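Local coordinates for endo-1,4-beta-xylanase (PDB 1H12), which hydrolyses internal beta-1,4 linkages of xylan as a cold-adapted member of glycoside hydrolase family 8, and may also act on related beta-glucans, at residues Ile195-Asp200 and Ser256-Ser261; Asn250-Leu255 and Gln276-Asp281; Ala305-Leu310 and Leu353-Ala358. All blocks are in the same frame, centred on the assembly; numbering follows the deposited sequence.

In the fold
Following the chain from the N terminus, residues 195-200 come first, in the loop after strand 188-189. They meet residues 256-261 beyond helices 206-215 and 219-243, so interaction 1 closes a loop holding both helices. Interaction 2 crosses it: residues 250-255 lie inside that loop, while their partners, 276-281, lie beyond it on strand 277-278. The two contacts touch where Asp200 OD2 lies 2.5 Å from Asp281 OD2. Interaction 3 follows in series, joining helix 300-318 to the lead-in of helix 358-369, and it meets interaction 2 where Asn250 and Leu251 pack on Ala309. Together they connect loops, a small sheet and helices of the family's alpha-helical barrel.

Interaction 1 (Ile195-Asp200 and Ser256-Ser261); sequences IDNLTD and SRLDGS
Asn197 is held twice where two irregular loops meet: its backbone O by the Arg257 guanidinium, its side-chain OD1 by the N-H of Leu258. Arg257 bends at its second torsion (chi2 -58°) and swings its guanidinium round to the carbonyl of Asn197, where NH1 gives a hydrogen bond of 2.9 Å to Asn197 O. The oxygen lies in the guanidinium plane, but the nitrogen stands above the carbonyl plane. NH1 also donates to a water that in turn donates to Asp196 O; the carboxylate of Asp196 itself pairs with Arg190.

Asn197 reaches back with CG anti to its own nitrogen (chi1 -170°), and its OD1 takes the N-H of Leu258 at 3.1 Å, almost straight. The amide and guanidinium planes are only 20° apart, although the two side chains cross at about a right angle, and Asn197 ND2 rests 3.7 Å from Arg257 CD. Leu258 slides past Asn197 in the opposite direction, its CD2 coming 4.0 Å from Thr199 CB.

Beside these side chains the backbones form a single antiparallel hydrogen-bonded bridge, Thr199 N to Ser256 O at 2.9 Å and Ser256 N to Thr199 O at 3.0 Å. It leads straight into the type I beta turn from Arg257 to Gly260, whose Asp259 makes an Asx turn with Ser261.

Across this contact the guanidinium is probably stabilised in part by the carbonyl dipoles of Asn197 and, through water, Asp196, and the Leu258-Asn197 bond probably steadies the turn's first half.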
loop_
_atom_site.group_PDB
_atom_site.type_symbol
_atom_site.label_atom_id
_atom_site.label_comp_id
_atom_site.label_asym_id
_atom_site.label_seq_id
_atom_site.Cartn_x
_atom_site.Cartn_y
_atom_site.Cartn_z
ATOM N N ILE A 195 -6.367 11.303 -17.175
ATOM C CA ILE A 195 -7.791 11.326 -16.870
ATOM C C ILE A 195 -8.008 12.241 -15.689
ATOM O O ILE A 195 -7.296 12.132 -14.694
ATOM C CB ILE A 195 -8.340 9.921 -16.527
ATOM C CG1 ILE A 195 -7.938 8.898 -17.567
ATOM C CG2 ILE A 195 -9.841 10.003 -16.331
ATOM C CD1 ILE A 195 -8.289 7.467 -17.181
ATOM N N ASP A 196 -8.929 13.198 -15.805
ATOM C CA ASP A 196 -9.233 14.101 -14.706
ATOM C C ASP A 196 -10.453 13.645 -13.935
ATOM O O ASP A 196 -11.176 12.757 -14.331
ATOM C CB ASP A 196 -9.401 15.524 -15.266
ATOM C CG ASP A 196 -8.158 16.084 -15.796
ATOM O OD1 ASP A 196 -7.016 15.617 -15.562
ATOM O OD2 ASP A 196 -8.254 17.108 -16.525
ATOM N N ASN A 197 -10.631 14.235 -12.770
ATOM C CA ASN A 197 -11.734 13.877 -11.860
ATOM C C ASN A 197 -11.697 12.396 -11.563
ATOM O O ASN A 197 -12.752 11.742 -11.552
ATOM C CB ASN A 197 -13.056 14.346 -12.375
ATOM C CG ASN A 197 -14.166 14.222 -11.366
ATOM O OD1 ASN A 197 -13.925 14.285 -10.139
ATOM N ND2 ASN A 197 -15.403 14.119 -11.833
ATOM N N LEU A 198 -10.529 11.854 -11.250
ATOM C CA LEU A 198 -10.425 10.415 -10.994
ATOM C C LEU A 198 -9.340 10.086 -9.983
ATOM O O LEU A 198 -8.155 10.467 -10.189
ATOM C CB LEU A 198 -10.187 9.664 -12.289
ATOM C CG LEU A 198 -10.205 8.151 -12.180
ATOM C CD1 LEU A 198 -11.583 7.682 -11.773
ATOM C CD2 LEU A 198 -9.744 7.508 -13.497
ATOM N N THR A 199 -9.711 9.416 -8.936
ATOM C CA THR A 199 -8.763 8.924 -7.971
ATOM C C THR A 199 -9.064 7.442 -7.701
ATOM O O THR A 199 -10.040 6.888 -8.183
ATOM C CB THR A 199 -8.724 9.796 -6.726
ATOM O OG1 THR A 199 -7.590 9.486 -5.904
ATOM C CG2 THR A 199 -9.974 9.660 -5.867
ATOM N N ASP A 200 -8.172 6.818 -6.953
ATOM C CA ASP A 200 -8.271 5.404 -6.548
ATOM C C ASP A 200 -8.181 5.436 -5.052
ATOM O O ASP A 200 -7.131 5.809 -4.516
ATOM C CB ASP A 200 -7.146 4.642 -7.227
ATOM C CG ASP A 200 -7.085 3.180 -6.928
ATOM O OD1 ASP A 200 -7.374 2.743 -5.828
ATOM O OD2 ASP A 200 -6.683 2.419 -7.907
ATOM N N SER A 256 -12.926 6.236 -7.779
ATOM C CA SER A 256 -13.798 7.237 -7.246
ATOM C C SER A 256 -13.610 8.558 -7.955
ATOM O O SER A 256 -12.484 8.904 -8.382
ATOM C CB SER A 256 -13.463 7.454 -5.743
ATOM O OG SER A 256 -14.272 8.422 -5.104
ATOM N N ARG A 257 -14.658 9.347 -8.028
ATOM C CA ARG A 257 -14.526 10.747 -8.383
ATOM C C ARG A 257 -13.956 11.528 -7.217
ATOM O O ARG A 257 -13.838 11.017 -6.098
ATOM C CB ARG A 257 -15.906 11.320 -8.815
ATOM C CG ARG A 257 -16.499 10.525 -9.945
ATOM C CD ARG A 257 -15.572 10.524 -11.124
ATOM N NE ARG A 257 -16.172 9.980 -12.352
ATOM C CZ ARG A 257 -15.544 9.924 -13.491
ATOM N NH1 ARG A 257 -14.293 10.361 -13.593
ATOM N NH2 ARG A 257 -16.119 9.422 -14.569
ATOM N N LEU A 258 -13.604 12.796 -7.446
ATOM C CA LEU A 258 -12.940 13.595 -6.416
ATOM C C LEU A 258 -13.833 13.987 -5.279
ATOM O O LEU A 258 -13.357 14.374 -4.243
ATOM C CB LEU A 258 -12.220 14.768 -7.055
ATOM C CG LEU A 258 -11.143 14.432 -8.051
ATOM C CD1 LEU A 258 -10.337 15.666 -8.384
ATOM C CD2 LEU A 258 -10.255 13.312 -7.739
ATOM N N ASP A 259 -15.158 13.821 -5.439
ATOM C CA ASP A 259 -16.129 14.021 -4.372
ATOM C C ASP A 259 -16.387 12.741 -3.558
ATOM O O ASP A 259 -17.272 12.732 -2.684
ATOM C CB ASP A 259 -17.407 14.638 -4.886
ATOM C CG ASP A 259 -18.188 13.723 -5.723
ATOM O OD1 ASP A 259 -17.765 12.587 -6.072
ATOM O OD2 ASP A 259 -19.294 14.114 -6.194
ATOM N N GLY A 260 -15.695 11.660 -3.877
ATOM C CA GLY A 260 -15.859 10.381 -3.220
ATOM C C GLY A 260 -16.848 9.450 -3.866
ATOM O O GLY A 260 -17.017 8.312 -3.397
ATOM N N SER A 261 -17.532 9.875 -4.916
ATOM C CA SER A 261 -18.523 9.037 -5.542
ATOM C C SER A 261 -17.864 7.866 -6.263
ATOM O O SER A 261 -17.009 8.084 -7.128
ATOM C CB SER A 261 -19.320 9.820 -6.618
ATOM O OG SER A 261 -20.033 10.878 -6.044
HETATM O O HOH W 1 -13.126 11.764 -15.957
HETATM O O HOH W 2 -15.857 15.015 -8.237
#

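Interaction 2 (Asn250-Leu255 and Gln276-Asp281); sequences NLPTFL and QWYEFD
Leu251 lays its CD1 methyl over one face of the Tyr278 ring, 3.9 Å from the centroid and 20° off the ring normal, a CH-pi contact shifted toward the CG side of the ring. Tyr278 CG is anti to its backbone nitrogen, which carries the ring alongside Leu251, and chi2 of 87° turns its face to the methyl. The ring edge meets Pro252 O in plane, with Tyr278 CD1 3.4 Å from it; this buried oxygen has no hydrogen-bond partner in the model. The phenol hydroxyl goes to Gln344.

Tyr278 belongs to the short, weakly bonded strand 277-278, an outer strand of a small three-stranded antiparallel sheet, next to strand 329-330; bound xylose lies about 12 Å from its side chain. The loop 250-255 joins it through one backbone bond, Phe254 N to Trp277 O at 2.9 Å, while Thr253 CG2 sits 3.3 Å from Gln276 O.

Past that bond two carboxylates meet the Phe254 side chain differently. The Glu279 carboxylate plane is only 27° from that of the ring, its OE2 3.5 Å from Phe254 CB; OE2 accepts from Ala282 N and OE1 from Asp281 N. Asp281 stands more steeply and brings OD2 to the ring edge, 3.7 Å from Phe254 CE1. Leu255 CG lies over the centre of one face.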
loop_
_atom_site.group_PDB
_atom_site.type_symbol
_atom_site.label_atom_id
_atom_site.label_comp_id
_atom_site.label_asym_id
_atom_site.label_seq_id
_atom_site.Cartn_x
_atom_site.Cartn_y
_atom_site.Cartn_z
ATOM N N ASN A 250 -21.176 -0.736 2.136
ATOM C CA ASN A 250 -20.142 -0.478 3.142
ATOM C C ASN A 250 -18.748 -0.893 2.763
ATOM O O ASN A 250 -17.853 -0.782 3.568
ATOM C CB ASN A 250 -20.532 -1.063 4.502
ATOM C CG ASN A 250 -21.970 -0.647 4.862
ATOM O OD1 ASN A 250 -22.257 0.507 4.875
ATOM N ND2 ASN A 250 -22.814 -1.572 5.090
ATOM N N LEU A 251 -18.511 -1.314 1.529
ATOM C CA LEU A 251 -17.158 -1.584 1.029
ATOM C C LEU A 251 -16.735 -0.478 0.092
ATOM O O LEU A 251 -17.484 -0.064 -0.804
ATOM C CB LEU A 251 -17.060 -2.950 0.322
ATOM C CG LEU A 251 -17.232 -4.162 1.195
ATOM C CD1 LEU A 251 -17.132 -5.424 0.355
ATOM C CD2 LEU A 251 -16.197 -4.183 2.335
ATOM N N PRO A 252 -15.485 -0.000 0.243
ATOM C CA PRO A 252 -14.953 0.980 -0.675
ATOM C C PRO A 252 -14.671 0.354 -2.042
ATOM O O PRO A 252 -14.629 -0.875 -2.165
ATOM C CB PRO A 252 -13.675 1.424 0.026
ATOM C CG PRO A 252 -13.208 0.151 0.708
ATOM C CD PRO A 252 -14.484 -0.517 1.192
ATOM N N THR A 253 -14.461 1.214 -3.049
ATOM C CA THR A 253 -14.379 0.760 -4.426
ATOM C C THR A 253 -13.017 1.064 -5.057
ATOM O O THR A 253 -12.222 1.851 -4.538
ATOM C CB THR A 253 -15.526 1.291 -5.277
ATOM O OG1 THR A 253 -15.405 2.700 -5.488
ATOM C CG2 THR A 253 -16.861 1.029 -4.601
ATOM N N PHE A 254 -12.792 0.430 -6.189
ATOM C CA PHE A 254 -11.602 0.585 -7.008
ATOM C C PHE A 254 -11.327 2.044 -7.375
ATOM O O PHE A 254 -10.248 2.575 -7.151
ATOM C CB PHE A 254 -11.790 -0.314 -8.246
ATOM C CG PHE A 254 -10.785 -0.155 -9.337
ATOM C CD1 PHE A 254 -9.456 0.197 -9.114
ATOM C CD2 PHE A 254 -11.180 -0.381 -10.657
ATOM C CE1 PHE A 254 -8.566 0.331 -10.195
ATOM C CE2 PHE A 254 -10.315 -0.247 -11.726
ATOM C CZ PHE A 254 -9.027 0.117 -11.491
ATOM N N LEU A 255 -12.332 2.697 -7.984
ATOM C CA LEU A 255 -12.200 4.039 -8.494
ATOM C C LEU A 255 -13.276 4.945 -7.911
ATOM O O LEU A 255 -14.391 4.515 -7.613
ATOM C CB LEU A 255 -12.299 4.071 -10.031
ATOM C CG LEU A 255 -11.152 3.375 -10.751
ATOM C CD1 LEU A 255 -11.421 3.321 -12.234
ATOM C CD2 LEU A 255 -9.809 4.054 -10.481
ATOM N N GLN A 276 -16.773 0.362 -9.614
ATOM C CA GLN A 276 -17.492 0.213 -8.352
ATOM C C GLN A 276 -17.196 -1.104 -7.697
ATOM O O GLN A 276 -17.741 -1.401 -6.614
ATOM C CB GLN A 276 -19.013 0.396 -8.508
ATOM C CG GLN A 276 -19.789 -0.810 -9.039
ATOM C CD GLN A 276 -19.673 -1.069 -10.484
ATOM O OE1 GLN A 276 -19.032 -0.302 -11.229
ATOM N NE2 GLN A 276 -20.336 -2.101 -10.961
ATOM N N TRP A 277 -16.334 -1.920 -8.278
ATOM C CA TRP A 277 -15.969 -3.146 -7.586
ATOM C C TRP A 277 -15.082 -2.863 -6.391
ATOM O O TRP A 277 -14.159 -2.060 -6.458
ATOM C CB TRP A 277 -15.155 -4.065 -8.522
ATOM C CG TRP A 277 -15.970 -4.833 -9.498
ATOM C CD1 TRP A 277 -17.276 -4.652 -9.819
ATOM C CD2 TRP A 277 -15.535 -5.961 -10.253
ATOM N NE1 TRP A 277 -17.669 -5.604 -10.731
ATOM C CE2 TRP A 277 -16.624 -6.423 -10.981
ATOM C CE3 TRP A 277 -14.340 -6.601 -10.374
ATOM C CZ2 TRP A 277 -16.566 -7.537 -11.814
ATOM C CZ3 TRP A 277 -14.280 -7.746 -11.201
ATOM C CH2 TRP A 277 -15.411 -8.160 -11.883
ATOM N N TYR A 278 -15.376 -3.579 -5.295
ATOM C CA TYR A 278 -14.412 -3.830 -4.253
ATOM C C TYR A 278 -13.574 -4.963 -4.771
ATOM O O TYR A 278 -14.040 -6.112 -4.868
ATOM C CB TYR A 278 -15.111 -4.177 -2.934
ATOM C CG TYR A 278 -14.221 -4.735 -1.858
ATOM C CD1 TYR A 278 -13.539 -3.922 -0.988
ATOM C CD2 TYR A 278 -14.043 -6.090 -1.728
ATOM C CE1 TYR A 278 -12.733 -4.466 0.018
ATOM C CE2 TYR A 278 -13.266 -6.630 -0.753
ATOM C CZ TYR A 278 -12.606 -5.834 0.144
ATOM O OH TYR A 278 -11.833 -6.414 1.133
ATOM N N GLU A 279 -12.356 -4.667 -5.176
ATOM C CA GLU A 279 -11.448 -5.624 -5.784
ATOM C C GLU A 279 -10.068 -5.464 -5.155
ATOM O O GLU A 279 -9.920 -4.982 -4.034
ATOM C CB GLU A 279 -11.510 -5.533 -7.321
ATOM C CG GLU A 279 -11.336 -4.153 -7.888
ATOM C CD GLU A 279 -10.158 -3.385 -7.307
ATOM O OE1 GLU A 279 -9.026 -3.423 -7.856
ATOM O OE2 GLU A 279 -10.389 -2.780 -6.218
ATOM N N PHE A 280 -9.022 -5.900 -5.850
ATOM C CA PHE A 280 -7.702 -5.975 -5.278
ATOM C C PHE A 280 -7.175 -4.646 -4.749
ATOM O O PHE A 280 -6.633 -4.622 -3.658
ATOM C CB PHE A 280 -6.768 -6.603 -6.321
ATOM C CG PHE A 280 -7.436 -7.875 -6.938
ATOM C CD1 PHE A 280 -7.480 -9.038 -6.184
ATOM C CD2 PHE A 280 -8.206 -7.829 -8.147
ATOM C CE1 PHE A 280 -8.137 -10.189 -6.658
ATOM C CE2 PHE A 280 -8.849 -8.985 -8.583
ATOM C CZ PHE A 280 -8.805 -10.132 -7.837
ATOM N N ASP A 281 -7.312 -3.560 -5.503
ATOM C CA ASP A 281 -6.898 -2.277 -4.988
ATOM C C ASP A 281 -7.707 -1.921 -3.730
ATOM O O ASP A 281 -7.157 -1.514 -2.711
ATOM C CB ASP A 281 -7.048 -1.151 -6.006
ATOM C CG ASP A 281 -5.864 -0.934 -6.893
ATOM O OD1 ASP A 281 -4.873 -1.744 -6.796
ATOM O OD2 ASP A 281 -5.822 0.035 -7.666
#

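Interaction 3 (Ala305-Leu310 and Leu353-Ala358); sequences AVNKAL and LASTNA
Helix 300-318 meets the short linker that enters helix 358-369 through a two-bond clasp between the Asn307 amide and Thr356, one residue before the Asn357 N-cap. The amide grips the threonine at two points. Its OD1 accepts the backbone N-H of Thr356 at 3.2 Å, nearly straight at 170° and in the carbonyl plane on a lone pair. Its ND2 donates to Thr356 OG1 at 2.9 Å, with the hydroxyl slightly tilted from the amide plane. Thr356 can face both ends of the amide because OG1 lies between its own nitrogen and carbonyl carbon (chi1 61°), close beside the N-H that binds OD1. The Thr356 N-H, a donor only, fixes which end of the amide is oxygen; Gln360 adds a weak bond to OD1. With an alanine replacing Asn307, the Thr356 N-H would probably lose its acceptor and the linker would be freer to shift before the helix start.

Just along the linker Ser355 OG accepts from Asn357 N at 3.1 Å, an ST turn, and Asn357 OD1 caps the backbone N-H of Gln360. Next to Asn307 in the helix, Val306 packs on Ala354, with CG2 3.6 Å from Ala354 CB in one of two conformers, so the exact approach is doubtful.

Helix 283-296 also packs on this apolar pair, with Val289 against Val306 and Ala293 against Ala354. One turn on, Leu310 touches both Ile286 of that helix and Phe364 of helix 358-369, so the contact sits where three helices converge.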
loop_
_atom_site.group_PDB
_atom_site.type_symbol
_atom_site.label_atom_id
_atom_site.label_comp_id
_atom_site.label_asym_id
_atom_site.label_seq_id
_atom_site.Cartn_x
_atom_site.Cartn_y
_atom_site.Cartn_z
ATOM N N ALA A 305 -15.874 3.590 9.265
ATOM C CA ALA A 305 -15.453 2.991 7.993
ATOM C C ALA A 305 -15.060 1.538 8.194
ATOM O O ALA A 305 -15.537 0.656 7.472
ATOM C CB ALA A 305 -14.277 3.777 7.412
ATOM N N VAL A 306 -14.184 1.309 9.168
ATOM C CA VAL A 306 -13.725 -0.069 9.369
ATOM C C VAL A 306 -14.789 -0.958 9.991
ATOM O O VAL A 306 -14.961 -2.104 9.547
ATOM C CB VAL A 306 -12.362 -0.164 10.064
ATOM C CG1 VAL A 306 -11.343 0.743 9.305
ATOM C CG2 VAL A 306 -12.400 0.122 11.500
ATOM N N ASN A 307 -15.486 -0.482 10.990
ATOM C CA ASN A 307 -16.480 -1.313 11.632
ATOM C C ASN A 307 -17.543 -1.754 10.619
ATOM O O ASN A 307 -17.956 -2.920 10.621
ATOM C CB ASN A 307 -17.162 -0.573 12.796
ATOM C CG ASN A 307 -16.312 -0.427 14.023
ATOM O OD1 ASN A 307 -15.367 -1.190 14.292
ATOM N ND2 ASN A 307 -16.691 0.560 14.869
ATOM N N LYS A 308 -17.983 -0.856 9.745
ATOM C CA LYS A 308 -19.023 -1.206 8.788
ATOM C C LYS A 308 -18.460 -2.116 7.687
ATOM O O LYS A 308 -19.196 -3.012 7.196
ATOM C CB LYS A 308 -19.693 0.030 8.208
ATOM C CG LYS A 308 -20.505 0.802 9.224
ATOM C CD LYS A 308 -20.840 2.231 8.719
ATOM C CE LYS A 308 -21.589 2.422 7.457
ATOM N NZ LYS A 308 -22.970 1.808 7.694
ATOM N N ALA A 309 -17.240 -1.889 7.228
ATOM C CA ALA A 309 -16.667 -2.734 6.164
ATOM C C ALA A 309 -16.454 -4.149 6.677
ATOM O O ALA A 309 -16.804 -5.121 6.012
ATOM C CB ALA A 309 -15.382 -2.123 5.666
ATOM N N LEU A 310 -15.816 -4.272 7.831
ATOM C CA LEU A 310 -15.607 -5.588 8.440
ATOM C C LEU A 310 -16.938 -6.259 8.750
ATOM O O LEU A 310 -17.098 -7.469 8.589
ATOM C CB LEU A 310 -14.729 -5.495 9.686
ATOM C CG LEU A 310 -13.297 -5.025 9.439
ATOM C CD1 LEU A 310 -12.572 -4.989 10.784
ATOM C CD2 LEU A 310 -12.548 -5.909 8.520
ATOM N N LEU A 353 -6.716 -1.582 13.676
ATOM C CA LEU A 353 -6.190 -0.431 14.405
ATOM C C LEU A 353 -7.185 0.723 14.487
ATOM O O LEU A 353 -6.976 1.646 15.264
ATOM C CB LEU A 353 -4.858 -0.014 13.808
ATOM C CG LEU A 353 -3.736 -1.021 13.950
ATOM C CD1 LEU A 353 -2.608 -0.780 12.972
ATOM C CD2 LEU A 353 -3.183 -1.000 15.398
ATOM N N ALA A 354 -8.254 0.675 13.705
ATOM C CA ALA A 354 -9.357 1.627 13.788
ATOM C C ALA A 354 -10.648 0.978 14.287
ATOM O O ALA A 354 -11.649 1.695 14.390
ATOM C CB ALA A 354 -9.629 2.299 12.441
ATOM N N SER A 355 -10.647 -0.307 14.581
ATOM C CA SER A 355 -11.881 -1.042 14.999
ATOM C C SER A 355 -12.172 -0.798 16.485
ATOM O O SER A 355 -11.267 -0.643 17.298
ATOM C CB SER A 355 -11.657 -2.566 14.821
ATOM O OG SER A 355 -12.829 -3.316 15.353
ATOM N N THR A 356 -13.469 -0.827 16.800
ATOM C CA THR A 356 -13.905 -0.746 18.210
ATOM C C THR A 356 -14.634 -1.964 18.676
ATOM O O THR A 356 -15.266 -1.919 19.735
ATOM C CB THR A 356 -14.741 0.529 18.437
ATOM O OG1 THR A 356 -15.914 0.505 17.622
ATOM C CG2 THR A 356 -14.025 1.763 18.138
ATOM N N ASN A 357 -14.566 -3.055 17.918
ATOM C CA ASN A 357 -15.305 -4.267 18.186
ATOM C C ASN A 357 -14.347 -5.418 18.483
ATOM O O ASN A 357 -13.721 -5.973 17.599
ATOM C CB ASN A 357 -16.224 -4.572 17.003
ATOM C CG ASN A 357 -17.140 -5.743 17.227
ATOM O OD1 ASN A 357 -16.789 -6.805 17.783
ATOM N ND2 ASN A 357 -18.379 -5.571 16.737
ATOM N N ALA A 358 -14.224 -5.804 19.744
ATOM C CA ALA A 358 -13.279 -6.843 20.155
ATOM C C ALA A 358 -13.609 -8.171 19.556
ATOM O O ALA A 358 -12.681 -8.937 19.224
ATOM C CB ALA A 358 -13.201 -6.883 21.714
#